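Local coordinates for protein 2'-deoxycytidine 5'-triphosphate deaminase (Agrobacterium tumefaciens, PDB 2R9Q) that probably deaminates dCTP to dUTP with release of ammonia, a step that supplies precursor for thymidine nucleotide synthesis, at residues Gln37-Ser42 with Gly160-Gln165; Leu43-Gly48 with Leu96-Ala101; Ser107-Pro112 with Ala294-Pro299. All blocks are in the same frame, centred on the assembly; numbering follows the deposited sequence.

Overall arrangement
Interactions 1 and 2 lie wholly within the N-terminal dCTP deaminase domain, whereas interaction 3 joins it to the C-terminal domain. The first two share strand 42-46, and D44 of interaction 2 receives the amide of Q165 and offers its carbonyl to Q37, both of interaction 1. Interaction 2 is the more strongly bonded, with a buried salt bridge beside leucine packing; interaction 1 is buried too, but the polar ends of Q37, R162 and Q165 turn to partners outside the two segments. Interaction 3 is only partly buried and relies on an aromatic face and a water. Q165 N and N111 O link interactions 1 and 3 through neighbouring strands, 162-170 and 106-112.

Interaction 1 of 3, residues Gln37-Ser42 with Gly160-Gln165; sequences QVQPAS and GSRLSQ
R162 of strand 162-170 reaches across to Q37, where its guanidinium lies against backbone and side chain together. Q37 CA sits over one face of the planar group, 3.9 Å from R162 NH2, and Q37 CG rides 4.3 Å above the guanidinium plane, over its centre. The arginine gets there by a bent path: CG stands anti to the carbonyl carbon (chi1 -74°), and the chain then folds at chi2 and chi3. Salt bridges to D34, D36 and D44 take up its charge, and this acidic setting probably fixes the rotation of the group. Q39 comes in from the turn, its NE2 3.8 Å from R162 NH2, with the amide and guanidinium planes inclined at 46°; two donors meet here, so the approach is plain packing. The aliphatic part of Q39 serves the other glutamine, CG lying 3.9 Å from Q165 NE2. Q165 runs out straight beyond CG and presents its amide to S42, whose OG is 3.8 Å from Q165 CD. That hydroxyl is buried and finds no hydrogen-bond partner in the model, whereas Q165 NE2 is bonded to D44 OD1. Q37 is satisfied at both ends of its amide, NE2 by D44 O and OE1 by D34 N. Within 37-42 the chain closes a tight hairpin turn over P40 and A41, Q39 N donating to S42 O at 2.8 Å. Strand 42-46 pairs antiparallel with both 38-39 and 162-170, so the long side chains meet across an intervening strand, with D44 of that strand bonded to R162, Q165 and Q37. Helix 15-23 covers V38, and strand 143-150 of the other sheet packs against L163 and S164.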
ATOM      1  N   GLN B  37      17.426  -1.306 -34.833  1.00 67.77           N
ATOM      2  CA  GLN B  37      16.407  -0.376 -34.329  1.00 66.93           C
ATOM      3  C   GLN B  37      15.091  -0.471 -35.080  1.00 66.36           C
ATOM      4  O   GLN B  37      14.023  -0.271 -34.483  1.00 65.16           O
ATOM      5  CB  GLN B  37      16.889   1.065 -34.333  1.00 66.50           C
ATOM      6  CG  GLN B  37      16.212   1.904 -33.288  1.00 64.77           C
ATOM      7  CD  GLN B  37      16.623   3.355 -33.358  1.00 62.17           C
ATOM      8  OE1 GLN B  37      17.788   3.661 -33.535  1.00 58.78           O
ATOM      9  NE2 GLN B  37      15.666   4.250 -33.211  1.00 60.77           N
ATOM     10  N   VAL B  38      15.177  -0.783 -36.372  1.00 65.82           N
ATOM     11  CA  VAL B  38      14.003  -0.922 -37.229  1.00 65.65           C
ATOM     12  C   VAL B  38      13.554  -2.382 -37.200  1.00 65.41           C
ATOM     13  O   VAL B  38      14.312  -3.299 -37.537  1.00 65.48           O
ATOM     14  CB  VAL B  38      14.275  -0.457 -38.685  1.00 65.95           C
ATOM     15  CG1 VAL B  38      12.992  -0.515 -39.524  1.00 64.01           C
ATOM     16  CG2 VAL B  38      14.911   0.969 -38.700  1.00 64.48           C
ATOM     17  N   GLN B  39      12.334  -2.587 -36.732  1.00 65.01           N
ATOM     18  CA  GLN B  39      11.745  -3.891 -36.663  1.00 64.79           C
ATOM     19  C   GLN B  39      10.995  -4.071 -37.978  1.00 63.98           C
ATOM     20  O   GLN B  39      10.855  -3.106 -38.747  1.00 62.73           O
ATOM     21  CB  GLN B  39      10.825  -4.008 -35.433  1.00 65.65           C
ATOM     22  CG  GLN B  39      11.459  -3.606 -34.094  1.00 66.60           C
ATOM     23  CD  GLN B  39      12.673  -4.406 -33.762  1.00 68.16           C
ATOM     24  OE1 GLN B  39      12.801  -5.559 -34.164  1.00 70.36           O
ATOM     25  NE2 GLN B  39      13.603  -3.792 -33.054  1.00 71.20           N
ATOM     26  N   PRO B  40      10.546  -5.308 -38.264  1.00 63.63           N
ATOM     27  CA  PRO B  40       9.761  -5.612 -39.471  1.00 62.79           C
ATOM     28  C   PRO B  40       8.566  -4.669 -39.758  1.00 62.23           C
ATOM     29  O   PRO B  40       8.364  -4.316 -40.902  1.00 60.82           O
ATOM     30  CB  PRO B  40       9.301  -7.046 -39.221  1.00 62.85           C
ATOM     31  CG  PRO B  40      10.319  -7.628 -38.336  1.00 63.22           C
ATOM     32  CD  PRO B  40      10.811  -6.526 -37.471  1.00 63.87           C
ATOM     33  N   ALA B  41       7.816  -4.246 -38.730  1.00 62.05           N
ATOM     34  CA  ALA B  41       6.633  -3.375 -38.896  1.00 61.20           C
ATOM     35  C   ALA B  41       6.501  -2.244 -37.843  1.00 61.44           C
ATOM     36  O   ALA B  41       5.385  -1.792 -37.538  1.00 59.94           O
ATOM     37  CB  ALA B  41       5.392  -4.215 -38.912  1.00 60.73           C
ATOM     38  N   SER B  42       7.651  -1.798 -37.314  1.00 61.48           N
ATOM     39  CA  SER B  42       7.735  -0.733 -36.308  1.00 60.98           C
ATOM     40  C   SER B  42       9.183  -0.295 -36.128  1.00 60.73           C
ATOM     41  O   SER B  42      10.108  -0.910 -36.640  1.00 61.07           O
ATOM     42  CB  SER B  42       7.159  -1.189 -34.958  1.00 61.14           C
ATOM     43  OG  SER B  42       7.786  -2.385 -34.506  1.00 61.19           O
ATOM     44  N   GLY B 160      19.843   6.461 -25.263  1.00 56.81           N
ATOM     45  CA  GLY B 160      19.772   5.278 -26.090  1.00 57.26           C
ATOM     46  C   GLY B 160      18.805   4.181 -25.697  1.00 56.42           C
ATOM     47  O   GLY B 160      18.496   3.347 -26.511  1.00 55.94           O
ATOM     48  N   SER B 161      18.337   4.170 -24.452  1.00 56.95           N
ATOM     49  CA  SER B 161      17.459   3.116 -23.968  1.00 56.78           C
ATOM     50  C   SER B 161      16.207   3.053 -24.827  1.00 56.70           C
ATOM     51  O   SER B 161      15.711   4.068 -25.289  1.00 55.76           O
ATOM     52  CB  SER B 161      17.133   3.278 -22.474  1.00 56.62           C
ATOM     53  OG  SER B 161      18.276   3.105 -21.659  1.00 55.40           O
ATOM     54  N   ARG B 162      15.740   1.841 -25.079  1.00 57.08           N
ATOM     55  CA  ARG B 162      14.610   1.615 -25.965  1.00 57.74           C
ATOM     56  C   ARG B 162      13.512   0.963 -25.169  1.00 57.85           C
ATOM     57  O   ARG B 162      13.648  -0.159 -24.781  1.00 57.04           O
ATOM     58  CB  ARG B 162      15.048   0.751 -27.133  1.00 56.99           C
ATOM     59  CG  ARG B 162      15.892   1.519 -28.117  1.00 58.09           C
ATOM     60  CD  ARG B 162      16.959   0.711 -28.779  1.00 56.65           C
ATOM     61  NE  ARG B 162      16.371  -0.418 -29.472  1.00 58.77           N
ATOM     62  CZ  ARG B 162      16.987  -1.215 -30.342  1.00 58.86           C
ATOM     63  NH1 ARG B 162      18.242  -1.025 -30.682  1.00 58.89           N
ATOM     64  NH2 ARG B 162      16.316  -2.215 -30.895  1.00 61.27           N
ATOM     65  N   LEU B 163      12.445   1.697 -24.878  1.00 59.50           N
ATOM     66  CA  LEU B 163      11.346   1.159 -24.063  1.00 59.69           C
ATOM     67  C   LEU B 163      10.068   0.995 -24.877  1.00 59.42           C
ATOM     68  O   LEU B 163       9.215   0.170 -24.573  1.00 58.59           O
ATOM     69  CB  LEU B 163      11.133   2.003 -22.823  1.00 60.02           C
ATOM     70  CG  LEU B 163      12.182   2.103 -21.694  1.00 60.94           C
ATOM     71  CD1 LEU B 163      13.376   2.958 -22.092  1.00 62.14           C
ATOM     72  CD2 LEU B 163      11.555   2.742 -20.470  1.00 60.42           C
ATOM     73  N   SER B 164      10.022   1.693 -25.993  1.00 60.03           N
ATOM     74  CA  SER B 164       8.819   1.875 -26.753  1.00 60.12           C
ATOM     75  C   SER B 164       9.075   1.710 -28.227  1.00 59.46           C
ATOM     76  O   SER B 164      10.200   1.779 -28.670  1.00 59.19           O
ATOM     77  CB  SER B 164       8.316   3.279 -26.466  1.00 59.92           C
ATOM     78  OG  SER B 164       7.028   3.449 -26.963  1.00 61.93           O
ATOM     79  N   GLN B 165       8.010   1.486 -28.982  1.00 59.99           N
ATOM     80  CA  GLN B 165       8.076   1.458 -30.444  1.00 60.14           C
ATOM     81  C   GLN B 165       6.879   2.114 -31.152  1.00 59.78           C
ATOM     82  O   GLN B 165       5.773   2.167 -30.633  1.00 58.32           O
ATOM     83  CB  GLN B 165       8.327   0.058 -30.971  1.00 60.06           C
ATOM     84  CG  GLN B 165       7.498  -0.994 -30.409  1.00 60.85           C
ATOM     85  CD  GLN B 165       7.985  -2.369 -30.760  1.00 63.50           C
ATOM     86  OE1 GLN B 165       7.192  -3.302 -30.836  1.00 66.32           O
ATOM     87  NE2 GLN B 165       9.285  -2.512 -31.005  1.00 64.89           N
TER

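Interaction 2 of 3, residues Leu43-Gly48 with Leu96-Ala101; sequences LDLRLG and LMESLA
L47 and L96 form a single backbone bridge, their CA atoms 4.6 Å apart, and from there strands 43-46 and 98-101 diverge, their N-to-C directions 121° apart. Beside the bridge M97 N donates to R46 O at 2.9 Å. E98 then grips R46 twice. Its OE1 takes R46 N at 2.8 Å on the syn side, in a nearly straight bond (175°), while OE2, also met on its syn side, accepts R46 NE at 3.0 Å. The second bond is a salt bridge lying in the guanidinium plane, reinforced weakly by NH1. A bend at chi2 (68°) turns the E98 carboxylate back so that one oxygen serves the main chain and the other the side chain of the same arginine. S29 OG bonds both E98 OE2 and R46 NH1, and the carbonyls of A31 and D32 receive the outer nitrogens, so this buried pair is held from several sides. The chain turns a corner at M97, within the broken strand 91-101 of a domain of the dUTPase clan, and the contact spans that corner. M97 folds at chi3 to lay its methyl over one face of the guanidinium, CE 3.7 Å above the plane. M97 CG rests 3.4 Å from L47 O, close to G48. L96 splays its two methyls between L45 and L47 of segment 43-48: its CD1 meets L45 CD1 at 3.7 Å and its CD2 meets L47 CD2 at 3.9 Å. L144 of strand 143-150 packs against both L45 and L96.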
ATOM      1  N   LEU B  43       9.365   0.790 -35.399  1.00 60.30           N
ATOM      2  CA  LEU B  43      10.661   1.297 -35.022  1.00 59.74           C
ATOM      3  C   LEU B  43      10.741   1.552 -33.507  1.00 59.33           C
ATOM      4  O   LEU B  43       9.912   2.236 -32.926  1.00 58.81           O
ATOM      5  CB  LEU B  43      10.915   2.578 -35.806  1.00 59.97           C
ATOM      6  CG  LEU B  43      12.040   3.526 -35.405  1.00 59.22           C
ATOM      7  CD1 LEU B  43      13.404   3.048 -35.863  1.00 54.63           C
ATOM      8  CD2 LEU B  43      11.692   4.894 -35.913  1.00 58.80           C
ATOM      9  N   ASP B  44      11.750   0.974 -32.875  1.00 59.82           N
ATOM     10  CA  ASP B  44      12.182   1.359 -31.521  1.00 60.10           C
ATOM     11  C   ASP B  44      12.574   2.829 -31.418  1.00 59.50           C
ATOM     12  O   ASP B  44      13.194   3.396 -32.322  1.00 58.53           O
ATOM     13  CB  ASP B  44      13.342   0.495 -31.033  1.00 59.93           C
ATOM     14  CG  ASP B  44      12.895  -0.902 -30.644  1.00 60.84           C
ATOM     15  OD1 ASP B  44      11.708  -1.236 -30.902  1.00 60.32           O
ATOM     16  OD2 ASP B  44      13.729  -1.647 -30.076  1.00 57.10           O
ATOM     17  N   LEU B  45      12.158   3.415 -30.301  1.00 58.88           N
ATOM     18  CA  LEU B  45      12.432   4.788 -29.953  1.00 58.50           C
ATOM     19  C   LEU B  45      13.441   4.814 -28.815  1.00 57.99           C
ATOM     20  O   LEU B  45      13.376   4.005 -27.905  1.00 58.24           O
ATOM     21  CB  LEU B  45      11.144   5.509 -29.533  1.00 58.29           C
ATOM     22  CG  LEU B  45      10.005   5.613 -30.538  1.00 56.90           C
ATOM     23  CD1 LEU B  45       8.717   6.002 -29.775  1.00 56.26           C
ATOM     24  CD2 LEU B  45      10.359   6.591 -31.662  1.00 54.69           C
ATOM     25  N   ARG B  46      14.366   5.754 -28.883  1.00 57.75           N
ATOM     26  CA  ARG B  46      15.442   5.864 -27.938  1.00 57.86           C
ATOM     27  C   ARG B  46      15.294   7.121 -27.112  1.00 56.70           C
ATOM     28  O   ARG B  46      14.951   8.165 -27.627  1.00 54.29           O
ATOM     29  CB  ARG B  46      16.799   5.930 -28.658  1.00 58.67           C
ATOM     30  CG  ARG B  46      17.178   4.736 -29.504  1.00 58.93           C
ATOM     31  CD  ARG B  46      18.472   4.973 -30.244  1.00 59.63           C
ATOM     32  NE  ARG B  46      18.338   5.905 -31.376  1.00 59.45           N
ATOM     33  CZ  ARG B  46      19.323   6.177 -32.237  1.00 61.07           C
ATOM     34  NH1 ARG B  46      19.131   7.040 -33.219  1.00 62.67           N
ATOM     35  NH2 ARG B  46      20.497   5.582 -32.130  1.00 58.95           N
ATOM     36  N   LEU B  47      15.615   6.993 -25.835  1.00 57.04           N
ATOM     37  CA  LEU B  47      15.731   8.122 -24.916  1.00 57.43           C
ATOM     38  C   LEU B  47      16.872   9.061 -25.279  1.00 57.92           C
ATOM     39  O   LEU B  47      17.984   8.635 -25.686  1.00 56.73           O
ATOM     40  CB  LEU B  47      15.940   7.653 -23.459  1.00 57.14           C
ATOM     41  CG  LEU B  47      15.022   6.579 -22.860  1.00 55.06           C
ATOM     42  CD1 LEU B  47      15.324   6.392 -21.370  1.00 51.61           C
ATOM     43  CD2 LEU B  47      13.562   6.886 -23.128  1.00 52.54           C
ATOM     44  N   GLY B  48      16.563  10.341 -25.134  1.00 58.49           N
ATOM     45  CA  GLY B  48      17.541  11.414 -25.183  1.00 59.53           C
ATOM     46  C   GLY B  48      18.380  11.485 -23.900  1.00 60.16           C
ATOM     47  O   GLY B  48      18.402  10.548 -23.108  1.00 58.97           O
ATOM     48  N   LEU B  96      12.635  12.140 -26.660  1.00 58.42           N
ATOM     49  CA  LEU B  96      13.149  11.034 -27.393  1.00 58.91           C
ATOM     50  C   LEU B  96      14.105  11.578 -28.446  1.00 59.88           C
ATOM     51  O   LEU B  96      13.974  12.717 -28.877  1.00 59.45           O
ATOM     52  CB  LEU B  96      11.988  10.219 -27.981  1.00 58.75           C
ATOM     53  CG  LEU B  96      11.025   9.485 -27.025  1.00 57.10           C
ATOM     54  CD1 LEU B  96       9.804   8.943 -27.803  1.00 56.07           C
ATOM     55  CD2 LEU B  96      11.707   8.380 -26.231  1.00 53.57           C
ATOM     56  N   MET B  97      15.101  10.777 -28.819  1.00 61.32           N
ATOM     57  CA  MET B  97      16.024  11.129 -29.912  1.00 62.22           C
ATOM     58  C   MET B  97      15.304  11.265 -31.309  1.00 62.99           C
ATOM     59  O   MET B  97      15.645  12.105 -32.133  1.00 62.14           O
ATOM     60  CB  MET B  97      17.157  10.107 -29.963  1.00 62.44           C
ATOM     61  CG  MET B  97      18.117  10.118 -28.772  1.00 61.88           C
ATOM     62  SD  MET B  97      19.400   8.817 -28.819  1.00 60.75           S
ATOM     63  CE  MET B  97      20.241   9.217 -30.334  1.00 62.61           C
ATOM     64  N   GLU B  98      14.279  10.459 -31.545  1.00 64.31           N
ATOM     65  CA  GLU B  98      13.565  10.482 -32.820  1.00 65.30           C
ATOM     66  C   GLU B  98      12.537  11.595 -32.907  1.00 65.37           C
ATOM     67  O   GLU B  98      11.851  11.896 -31.936  1.00 65.39           O
ATOM     68  CB  GLU B  98      12.896   9.144 -33.093  1.00 65.23           C
ATOM     69  CG  GLU B  98      13.883   8.025 -33.394  1.00 66.75           C
ATOM     70  CD  GLU B  98      14.723   7.635 -32.188  1.00 67.53           C
ATOM     71  OE1 GLU B  98      14.155   7.505 -31.066  1.00 65.27           O
ATOM     72  OE2 GLU B  98      15.944   7.471 -32.366  1.00 66.62           O
ATOM     73  N   SER B  99      12.462  12.227 -34.070  1.00 66.31           N
ATOM     74  CA  SER B  99      11.428  13.226 -34.355  1.00 67.30           C
ATOM     75  C   SER B  99      10.863  13.007 -35.755  1.00 67.39           C
ATOM     76  O   SER B  99      11.425  12.245 -36.557  1.00 65.97           O
ATOM     77  CB  SER B  99      11.885  14.696 -34.081  1.00 67.54           C
ATOM     78  OG  SER B  99      12.818  15.241 -34.999  1.00 66.55           O
ATOM     79  N   LEU B 100       9.718  13.636 -36.005  1.00 68.07           N
ATOM     80  CA  LEU B 100       8.939  13.348 -37.196  1.00 69.08           C
ATOM     81  C   LEU B 100       8.635  14.581 -38.064  1.00 69.48           C
ATOM     82  O   LEU B 100       8.531  15.697 -37.572  1.00 68.68           O
ATOM     83  CB  LEU B 100       7.639  12.624 -36.815  1.00 69.06           C
ATOM     84  CG  LEU B 100       7.748  11.259 -36.118  1.00 69.84           C
ATOM     85  CD1 LEU B 100       6.369  10.846 -35.623  1.00 68.56           C
ATOM     86  CD2 LEU B 100       8.382  10.162 -37.029  1.00 68.97           C
ATOM     87  N   ALA B 101       8.566  14.330 -39.371  1.00 70.41           N
ATOM     88  CA  ALA B 101       7.917  15.191 -40.360  1.00 70.95           C
ATOM     89  C   ALA B 101       7.169  14.239 -41.330  1.00 71.51           C
ATOM     90  O   ALA B 101       7.650  13.884 -42.400  1.00 71.05           O
ATOM     91  CB  ALA B 101       8.937  16.042 -41.070  1.00 70.57           C
TER

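Interaction 3 of 3, residues Ser107-Pro112 with Ala294-Pro299; sequences SASANP and AGFFDP
P112 O and F296 N are joined through one water, which donates to the carbonyl at 2.8 Å and accepts from the amide. This bridge ties the end of strand 106-112 to the beginning of the short strand 296-297, while most of the direct contact is made by the F296 ring. N111 crosses that ring at about a right angle. Its ND2 stands over one face, 3.2 Å above the plane and offset toward the rim near CE1, and the amide is tilted 56° from the ring rather than stacked on it. N111 CB makes a CH-pi contact with the same ring, 4.0 Å from the centroid and 21° off the normal. With CG on the side of the backbone N (chi1 -89°), the amide is carried over the ring, where ND2 is also bonded to E278 OE2 on strand 275-281; the aromatic cloud is thus a second neighbour of a nitrogen already committed elsewhere. OD1 comes to 3.5 Å from A294 O, but these are two acceptors and do not bond. S109 approaches the ring in its plane, OG lying 3.5 Å from F296 CZ at the edge, and the hydroxyl is bonded to R169 NH1. R167 also touches the ring. Nearby, F297 O accepts from R167 NH2 and D298 OD1 from A41 N, adding two polar ties between the two domains, to strand 162-170 and to the turn at A41. Strand 106-112 runs beside strand 162-170 in a sheet of the N-terminal dCTP deaminase domain, whereas strand 296-297 borders a four-stranded sheet in the C-terminal domain. Both domains belong to the dUTPase clan, so the contact is an interdomain seam of a chain with two related domains in tandem.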
ATOM      1  N   SER B 107       0.060   8.351 -40.716  1.00 66.03           N
ATOM      2  CA  SER B 107      -0.080   8.484 -39.275  1.00 65.29           C
ATOM      3  C   SER B 107       0.756   7.427 -38.544  1.00 63.67           C
ATOM      4  O   SER B 107       1.399   6.588 -39.168  1.00 63.30           O
ATOM      5  CB  SER B 107      -1.558   8.367 -38.871  1.00 65.42           C
ATOM      6  OG  SER B 107      -2.035   7.041 -38.968  1.00 65.07           O
ATOM      7  N   ALA B 108       0.772   7.487 -37.220  1.00 62.53           N
ATOM      8  CA  ALA B 108       1.407   6.435 -36.443  1.00 62.17           C
ATOM      9  C   ALA B 108       0.802   6.210 -35.052  1.00 61.39           C
ATOM     10  O   ALA B 108       0.128   7.065 -34.504  1.00 60.37           O
ATOM     11  CB  ALA B 108       2.917   6.643 -36.385  1.00 60.80           C
ATOM     12  N   SER B 109       1.022   5.010 -34.520  1.00 61.22           N
ATOM     13  CA  SER B 109       0.721   4.708 -33.119  1.00 60.79           C
ATOM     14  C   SER B 109       1.954   4.105 -32.346  1.00 59.64           C
ATOM     15  O   SER B 109       2.892   3.630 -32.940  1.00 58.10           O
ATOM     16  CB  SER B 109      -0.531   3.826 -33.037  1.00 60.60           C
ATOM     17  OG  SER B 109      -0.305   2.523 -33.513  1.00 61.29           O
ATOM     18  N   ALA B 110       1.915   4.162 -31.017  1.00 58.93           N
ATOM     19  CA  ALA B 110       2.994   3.666 -30.153  1.00 58.23           C
ATOM     20  C   ALA B 110       2.484   2.645 -29.122  1.00 57.64           C
ATOM     21  O   ALA B 110       1.328   2.687 -28.687  1.00 58.68           O
ATOM     22  CB  ALA B 110       3.713   4.825 -29.473  1.00 57.23           C
ATOM     23  N   ASN B 111       3.344   1.680 -28.814  1.00 57.20           N
ATOM     24  CA  ASN B 111       3.122   0.658 -27.814  1.00 57.05           C
ATOM     25  C   ASN B 111       4.454   0.348 -27.129  1.00 57.03           C
ATOM     26  O   ASN B 111       5.518   0.561 -27.721  1.00 56.81           O
ATOM     27  CB  ASN B 111       2.573  -0.612 -28.452  1.00 56.89           C
ATOM     28  CG  ASN B 111       1.084  -0.629 -28.520  1.00 56.70           C
ATOM     29  OD1 ASN B 111       0.399  -0.095 -27.639  1.00 58.74           O
ATOM     30  ND2 ASN B 111       0.556  -1.269 -29.553  1.00 52.93           N
ATOM     31  N   PRO B 112       4.413  -0.104 -25.864  1.00 56.96           N
ATOM     32  CA  PRO B 112       5.635  -0.592 -25.242  1.00 56.66           C
ATOM     33  C   PRO B 112       6.225  -1.796 -25.930  1.00 55.99           C
ATOM     34  O   PRO B 112       5.505  -2.598 -26.467  1.00 55.56           O
ATOM     35  CB  PRO B 112       5.195  -0.941 -23.831  1.00 57.00           C
ATOM     36  CG  PRO B 112       3.719  -1.086 -23.916  1.00 57.11           C
ATOM     37  CD  PRO B 112       3.274  -0.141 -24.930  1.00 56.92           C
ATOM     38  N   ALA B 294      -0.158  -4.475 -23.711  1.00 64.89           N
ATOM     39  CA  ALA B 294      -0.500  -5.029 -25.027  1.00 65.32           C
ATOM     40  C   ALA B 294       0.354  -4.293 -26.043  1.00 64.96           C
ATOM     41  O   ALA B 294       0.621  -3.093 -25.913  1.00 65.08           O
ATOM     42  CB  ALA B 294      -2.018  -4.875 -25.350  1.00 64.87           C
ATOM     43  N   GLY B 295       0.848  -5.040 -27.008  1.00 64.40           N
ATOM     44  CA  GLY B 295       1.803  -4.490 -27.928  1.00 64.18           C
ATOM     45  C   GLY B 295       1.646  -4.949 -29.350  1.00 63.55           C
ATOM     46  O   GLY B 295       0.634  -5.551 -29.762  1.00 61.90           O
ATOM     47  N   PHE B 296       2.683  -4.621 -30.101  1.00 63.83           N
ATOM     48  CA  PHE B 296       2.760  -4.965 -31.508  1.00 64.03           C
ATOM     49  C   PHE B 296       3.335  -6.377 -31.677  1.00 63.98           C
ATOM     50  O   PHE B 296       4.203  -6.774 -30.954  1.00 62.98           O
ATOM     51  CB  PHE B 296       3.605  -3.926 -32.243  1.00 63.28           C
ATOM     52  CG  PHE B 296       2.985  -2.563 -32.295  1.00 61.14           C
ATOM     53  CD1 PHE B 296       1.639  -2.394 -32.636  1.00 61.79           C
ATOM     54  CD2 PHE B 296       3.749  -1.430 -32.033  1.00 60.57           C
ATOM     55  CE1 PHE B 296       1.088  -1.118 -32.725  1.00 60.98           C
ATOM     56  CE2 PHE B 296       3.201  -0.165 -32.101  1.00 59.18           C
ATOM     57  CZ  PHE B 296       1.868  -0.008 -32.443  1.00 60.84           C
ATOM     58  N   PHE B 297       2.752  -7.127 -32.604  1.00 64.99           N
ATOM     59  CA  PHE B 297       3.285  -8.380 -33.115  1.00 65.33           C
ATOM     60  C   PHE B 297       3.838  -8.118 -34.505  1.00 65.82           C
ATOM     61  O   PHE B 297       3.202  -7.459 -35.315  1.00 64.74           O
ATOM     62  CB  PHE B 297       2.175  -9.430 -33.179  1.00 65.27           C
ATOM     63  CG  PHE B 297       1.825  -9.995 -31.857  1.00 63.92           C
ATOM     64  CD1 PHE B 297       2.091 -11.310 -31.565  1.00 65.68           C
ATOM     65  CD2 PHE B 297       1.253  -9.199 -30.871  1.00 63.74           C
ATOM     66  CE1 PHE B 297       1.762 -11.824 -30.314  1.00 66.29           C
ATOM     67  CE2 PHE B 297       0.949  -9.702 -29.645  1.00 62.65           C
ATOM     68  CZ  PHE B 297       1.186 -11.014 -29.367  1.00 64.72           C
ATOM     69  N   ASP B 298       5.026  -8.631 -34.772  1.00 66.58           N
ATOM     70  CA  ASP B 298       5.661  -8.449 -36.081  1.00 67.54           C
ATOM     71  C   ASP B 298       5.264  -9.530 -37.074  1.00 67.31           C
ATOM     72  O   ASP B 298       5.019 -10.657 -36.681  1.00 65.88           O
ATOM     73  CB  ASP B 298       7.195  -8.456 -35.966  1.00 67.59           C
ATOM     74  CG  ASP B 298       7.775  -7.120 -35.505  1.00 68.64           C
ATOM     75  OD1 ASP B 298       7.391  -6.037 -36.064  1.00 67.87           O
ATOM     76  OD2 ASP B 298       8.642  -7.189 -34.590  1.00 67.63           O
ATOM     77  N   PRO B 299       5.247  -9.181 -38.372  1.00 68.69           N
ATOM     78  CA  PRO B 299       5.182 -10.187 -39.431  1.00 69.85           C
ATOM     79  C   PRO B 299       6.200 -11.263 -39.183  1.00 69.79           C
ATOM     80  O   PRO B 299       7.341 -10.951 -38.867  1.00 70.27           O
ATOM     81  CB  PRO B 299       5.544  -9.404 -40.702  1.00 69.65           C
ATOM     82  CG  PRO B 299       5.313  -8.001 -40.397  1.00 69.21           C
ATOM     83  CD  PRO B 299       5.284  -7.814 -38.919  1.00 68.62           C
TER
HETATM   84  O   HOH W   1       4.978  -3.244 -29.127  1.00 38.27           O